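NDP-N-acetyl-D-galactosaminuronic acid dehydrogenase (PDB 3G79) probably oxidises UDP-N-acetyl-D-mannosamine to UDP-N-acetyl-D-mannosaminouronate in two steps, using two molecules of NAD(+) as a member of the UDP-glucose/GDP-mannose dehydrogenase family. Local coordinates at residues Leu189-Ile192 with Arg193-Arg197; Ile224-Ser227 with Ala228-Glu232. All coordinates share one frame; numbering follows the deposited sequence.

Interaction 1. Residues Leu189-Ile192 with Arg193-Arg197; sequences LKNI and REHDR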
loop_
_atom_site.group_PDB
_atom_site.type_symbol
_atom_site.label_atom_id
_atom_site.label_comp_id
_atom_site.label_asym_id
_atom_site.label_seq_id
_atom_site.Cartn_x
_atom_site.Cartn_y
_atom_site.Cartn_z
ATOM N N LEU A 189 5.855 -3.884 -28.653
ATOM C CA LEU A 189 6.780 -4.993 -28.726
ATOM C C LEU A 189 7.504 -5.333 -27.416
ATOM O O LEU A 189 7.598 -6.512 -27.072
ATOM C CB LEU A 189 7.763 -4.797 -29.866
ATOM C CG LEU A 189 7.331 -5.338 -31.219
ATOM C CD1 LEU A 189 6.007 -4.776 -31.653
ATOM C CD2 LEU A 189 8.406 -5.073 -32.298
ATOM N N LYS A 190 7.997 -4.339 -26.675
ATOM C CA LYS A 190 8.760 -4.688 -25.480
ATOM C C LYS A 190 7.898 -4.977 -24.289
ATOM O O LYS A 190 8.301 -5.757 -23.421
ATOM C CB LYS A 190 9.907 -3.713 -25.116
ATOM C CG LYS A 190 9.641 -2.222 -25.237
ATOM C CD LYS A 190 10.970 -1.495 -25.511
ATOM C CE LYS A 190 11.730 -2.127 -26.711
ATOM N NZ LYS A 190 13.192 -1.746 -26.794
ATOM N N ASN A 191 6.725 -4.351 -24.234
ATOM C CA ASN A 191 5.752 -4.677 -23.184
ATOM C C ASN A 191 5.387 -6.167 -23.228
ATOM O O ASN A 191 5.536 -6.875 -22.241
ATOM C CB ASN A 191 4.492 -3.809 -23.302
ATOM C CG ASN A 191 4.703 -2.376 -22.819
ATOM O OD1 ASN A 191 3.782 -1.580 -22.862
ATOM N ND2 ASN A 191 5.903 -2.056 -22.353
ATOM N N ILE A 192 4.930 -6.639 -24.386
ATOM C CA ILE A 192 4.604 -8.045 -24.554
ATOM C C ILE A 192 5.806 -8.943 -24.213
ATOM O O ILE A 192 5.633 -9.986 -23.588
ATOM C CB ILE A 192 4.124 -8.343 -25.987
ATOM C CG1 ILE A 192 2.967 -7.399 -26.386
ATOM C CG2 ILE A 192 3.782 -9.843 -26.140
ATOM C CD1 ILE A 192 2.486 -7.578 -27.762
ATOM N N ARG A 193 7.011 -8.531 -24.611
ATOM C CA ARG A 193 8.232 -9.324 -24.405
ATOM C C ARG A 193 8.805 -9.248 -22.992
ATOM O O ARG A 193 9.321 -10.232 -22.506
ATOM C CB ARG A 193 9.354 -8.862 -25.339
ATOM C CG ARG A 193 9.175 -9.213 -26.795
ATOM C CD ARG A 193 10.202 -8.491 -27.702
ATOM N NE ARG A 193 10.317 -9.175 -28.978
ATOM C CZ ARG A 193 10.582 -8.593 -30.143
ATOM N NH1 ARG A 193 10.759 -7.283 -30.208
ATOM N NH2 ARG A 193 10.688 -9.325 -31.247
ATOM N N GLU A 194 8.768 -8.073 -22.365
ATOM C CA GLU A 194 9.485 -7.863 -21.086
ATOM C C GLU A 194 8.562 -7.902 -19.850
ATOM O O GLU A 194 8.988 -8.269 -18.748
ATOM C CB GLU A 194 10.330 -6.598 -21.137
ATOM C CG GLU A 194 11.393 -6.630 -22.280
ATOM C CD GLU A 194 11.998 -5.292 -22.658
ATOM O OE1 GLU A 194 11.682 -4.276 -22.008
ATOM O OE2 GLU A 194 12.809 -5.242 -23.626
ATOM N N HIS A 195 7.294 -7.567 -20.044
ATOM C CA HIS A 195 6.317 -7.692 -18.988
ATOM C C HIS A 195 6.021 -9.170 -18.678
ATOM O O HIS A 195 5.771 -9.963 -19.584
ATOM C CB HIS A 195 5.036 -6.979 -19.411
ATOM C CG HIS A 195 5.116 -5.478 -19.382
ATOM N ND1 HIS A 195 6.299 -4.779 -19.179
ATOM C CD2 HIS A 195 4.145 -4.539 -19.526
ATOM C CE1 HIS A 195 6.047 -3.480 -19.188
ATOM N NE2 HIS A 195 4.752 -3.307 -19.401
ATOM N N ASP A 196 6.069 -9.546 -17.407
ATOM C CA ASP A 196 5.599 -10.857 -16.982
ATOM C C ASP A 196 4.189 -10.972 -17.465
ATOM O O ASP A 196 3.505 -9.973 -17.585
ATOM C CB ASP A 196 5.627 -10.991 -15.461
ATOM C CG ASP A 196 7.041 -11.065 -14.901
ATOM O OD1 ASP A 196 7.207 -10.723 -13.723
ATOM O OD2 ASP A 196 7.988 -11.454 -15.625
ATOM N N ARG A 197 3.761 -12.185 -17.790
ATOM C CA ARG A 197 2.499 -12.405 -18.486
ATOM C C ARG A 197 1.640 -13.306 -17.618
ATOM O O ARG A 197 2.012 -14.460 -17.337
ATOM C CB ARG A 197 2.794 -13.057 -19.843
ATOM C CG ARG A 197 1.614 -13.215 -20.844
ATOM C CD ARG A 197 1.121 -11.843 -21.255
ATOM N NE ARG A 197 -0.164 -11.933 -21.916
ATOM C CZ ARG A 197 -0.344 -12.054 -23.233
ATOM N NH1 ARG A 197 0.692 -12.066 -24.042
ATOM N NH2 ARG A 197 -1.575 -12.166 -23.735
#

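Interaction 2. Residues Ile224-Ser227 with Ala228-Glu232; sequences IPMS and ATAAE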
loop_
_atom_site.group_PDB
_atom_site.type_symbol
_atom_site.label_atom_id
_atom_site.label_comp_id
_atom_site.label_asym_id
_atom_site.label_seq_id
_atom_site.Cartn_x
_atom_site.Cartn_y
_atom_site.Cartn_z
ATOM N N ILE A 224 3.358 -16.014 -15.537
ATOM C CA ILE A 224 2.857 -16.211 -14.163
ATOM C C ILE A 224 1.601 -17.044 -14.299
ATOM O O ILE A 224 0.567 -16.527 -14.744
ATOM C CB ILE A 224 2.568 -14.889 -13.434
ATOM C CG1 ILE A 224 3.827 -14.006 -13.403
ATOM C CG2 ILE A 224 2.051 -15.170 -11.991
ATOM C CD1 ILE A 224 3.895 -13.041 -12.187
ATOM N N PRO A 225 1.695 -18.348 -13.977
ATOM C CA PRO A 225 0.583 -19.285 -14.258
ATOM C C PRO A 225 -0.383 -19.377 -13.067
ATOM O O PRO A 225 0.061 -19.412 -11.890
ATOM C CB PRO A 225 1.305 -20.627 -14.482
ATOM C CG PRO A 225 2.568 -20.527 -13.508
ATOM C CD PRO A 225 2.828 -19.008 -13.273
ATOM N N MET A 226 -1.686 -19.393 -13.375
ATOM C CA MET A 226 -2.750 -19.494 -12.357
ATOM C C MET A 226 -4.108 -19.953 -12.990
ATOM O O MET A 226 -4.151 -20.361 -14.147
ATOM C CB MET A 226 -2.887 -18.154 -11.610
ATOM C CG MET A 226 -3.227 -16.899 -12.467
ATOM S SD MET A 226 -3.270 -15.227 -11.735
ATOM C CE MET A 226 -1.511 -14.937 -11.564
ATOM N N SER A 227 -5.201 -19.870 -12.236
ATOM C CA SER A 227 -6.515 -20.196 -12.770
ATOM C C SER A 227 -6.962 -19.037 -13.642
ATOM O O SER A 227 -6.498 -17.922 -13.458
ATOM C CB SER A 227 -7.525 -20.415 -11.631
ATOM O OG SER A 227 -7.810 -19.173 -11.023
ATOM N N ALA A 228 -7.841 -19.278 -14.592
ATOM C CA ALA A 228 -8.421 -18.196 -15.423
ATOM C C ALA A 228 -9.054 -17.089 -14.567
ATOM O O ALA A 228 -8.833 -15.871 -14.814
ATOM C CB ALA A 228 -9.448 -18.773 -16.358
ATOM N N THR A 229 -9.857 -17.503 -13.584
ATOM C CA THR A 229 -10.538 -16.560 -12.708
ATOM C C THR A 229 -9.518 -15.735 -11.937
ATOM O O THR A 229 -9.726 -14.547 -11.748
ATOM C CB THR A 229 -11.497 -17.270 -11.722
ATOM O OG1 THR A 229 -12.497 -17.996 -12.461
ATOM C CG2 THR A 229 -12.206 -16.266 -10.826
ATOM N N ALA A 230 -8.418 -16.345 -11.503
ATOM C CA ALA A 230 -7.374 -15.616 -10.762
ATOM C C ALA A 230 -6.683 -14.591 -11.672
ATOM O O ALA A 230 -6.337 -13.502 -11.250
ATOM C CB ALA A 230 -6.383 -16.580 -10.197
ATOM N N ALA A 231 -6.543 -14.946 -12.942
ATOM C CA ALA A 231 -5.974 -14.055 -13.940
ATOM C C ALA A 231 -6.818 -12.833 -14.056
ATOM O O ALA A 231 -6.297 -11.774 -14.043
ATOM C CB ALA A 231 -5.828 -14.776 -15.348
ATOM N N GLU A 232 -8.137 -12.991 -14.172
ATOM C CA GLU A 232 -9.066 -11.854 -14.331
ATOM C C GLU A 232 -9.071 -10.932 -13.122
ATOM O O GLU A 232 -9.151 -9.707 -13.262
ATOM C CB GLU A 232 -10.502 -12.341 -14.570
ATOM C CG GLU A 232 -10.794 -12.969 -15.968
ATOM C CD GLU A 232 -11.981 -13.874 -15.862
ATOM O OE1 GLU A 232 -12.300 -14.245 -14.718
ATOM O OE2 GLU A 232 -12.633 -14.169 -16.852
#

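Interaction 1. Residues Leu189-Ile192 with Arg193-Arg197
Asn-191 and His-195, one helical turn apart, run side by side and point the same way, the amide lying almost flat against the imidazole with 16° between their planes. Both carry CG beside the backbone N and opposite the carbonyl carbon (chi1 -75° and -74°), and these matching first torsions lay one group along the other. On that same face Asn-191 CA sits over the centre of the His-195 ring, 3.9 Å from its centroid, a CH-pi contact. Asn-191 ND2 comes within 3.4 Å of His-195 NE2, but the angle is too poor for a hydrogen bond; the polar tie of the amide is OD1, which accepts from Met-184 N and so fixes how the amide is turned.

On another side of the helix, Arg-193 reaches back along Leu-189 with its chain extended from CG to NE, bringing NH1 to 3.8 Å from Leu-189 CD2. Glu-194 stretches over Lys-190 in a similar way, its CD 3.6 Å from Lys-190 CB. Lys-190 leads its end away, and its NZ stays 4.7 Å from Glu-194 OE2, near but not paired. Ile-192 packs on Pro-32 and Leu-36 of helix 30-39. Glu-194 N donates to Lys-190 O at 2.6 Å, part of the i to i+4 ladder. His-195 is the first residue to leave helical geometry, so the short helix 188-194 ends here and passes into strand 197-201 of the Rossmann-type NAD-binding domain.

Interaction 2. Residues Ile224-Ser227 with Ala228-Glu232
Ser-227 uses two oxygens to hold the first turn of the helix that follows it. Its OG accepts from Ala-230 N at 2.9 Å, with an N-H...O angle of 149°, while its carbonyl O takes the N-H of Ala-231 at 3.0 Å. The hydroxyl gets there because OG lies between the backbone N and the carbonyl carbon (chi1 71°), folded back over the start of the helix. This is a serine N-cap: an amide of the first turn, which has no preceding helical carbonyl to bond to, is satisfied by a side chain at the point where strand 223-227 gives way to helix 228-258. Replacing Ser-227 with an alanine would probably leave Ala-230 N without its capping acceptor and the helix start less firmly held.

The regular ladder then takes over, with Glu-232 N bonded to Ala-228 O at 3.0 Å. Met-226 supplies the apolar side of the junction. With CG between the backbone N and the carbonyl carbon (chi1 59°) and the chain extended at the next bond, SD comes 3.7 Å from Ala-230 CB and 3.5 Å from Ala-230 C, while Met-226 CG faces Ala-231 CB at 4.4 Å. The Met-226 carbonyl O accepts from Thr-207 OG1. Both carboxylate oxygens of the buried Glu-232 are occupied by backbone amides, OE1 by Gly-152 N and OE2 by Thr-154 N. Ile-261 of the second subunit packs against Ser-227 and Thr-229.

Interaction 1 closes before interaction 2 opens along the chain, and their centres lie about 17 Å apart. The first ends by entering strand 197-201; the chain then runs through helix 204-214 and returns as strand 223-227, the neighbour of 197-201 in the mixed eight-stranded sheet and one of the two outermost strands of that sheet within this chain. The two meet there: Arg-197 O lies 2.7 Å from Ile-224 N, a probable hydrogen bond between the parallel strands, and Asp-196 packs on Ile-224. Interaction 1 thus marks a helix end leading into the sheet, and interaction 2 the exit from it into long helix 228-258, which carries the chain from the NAD-binding domain into the central domain.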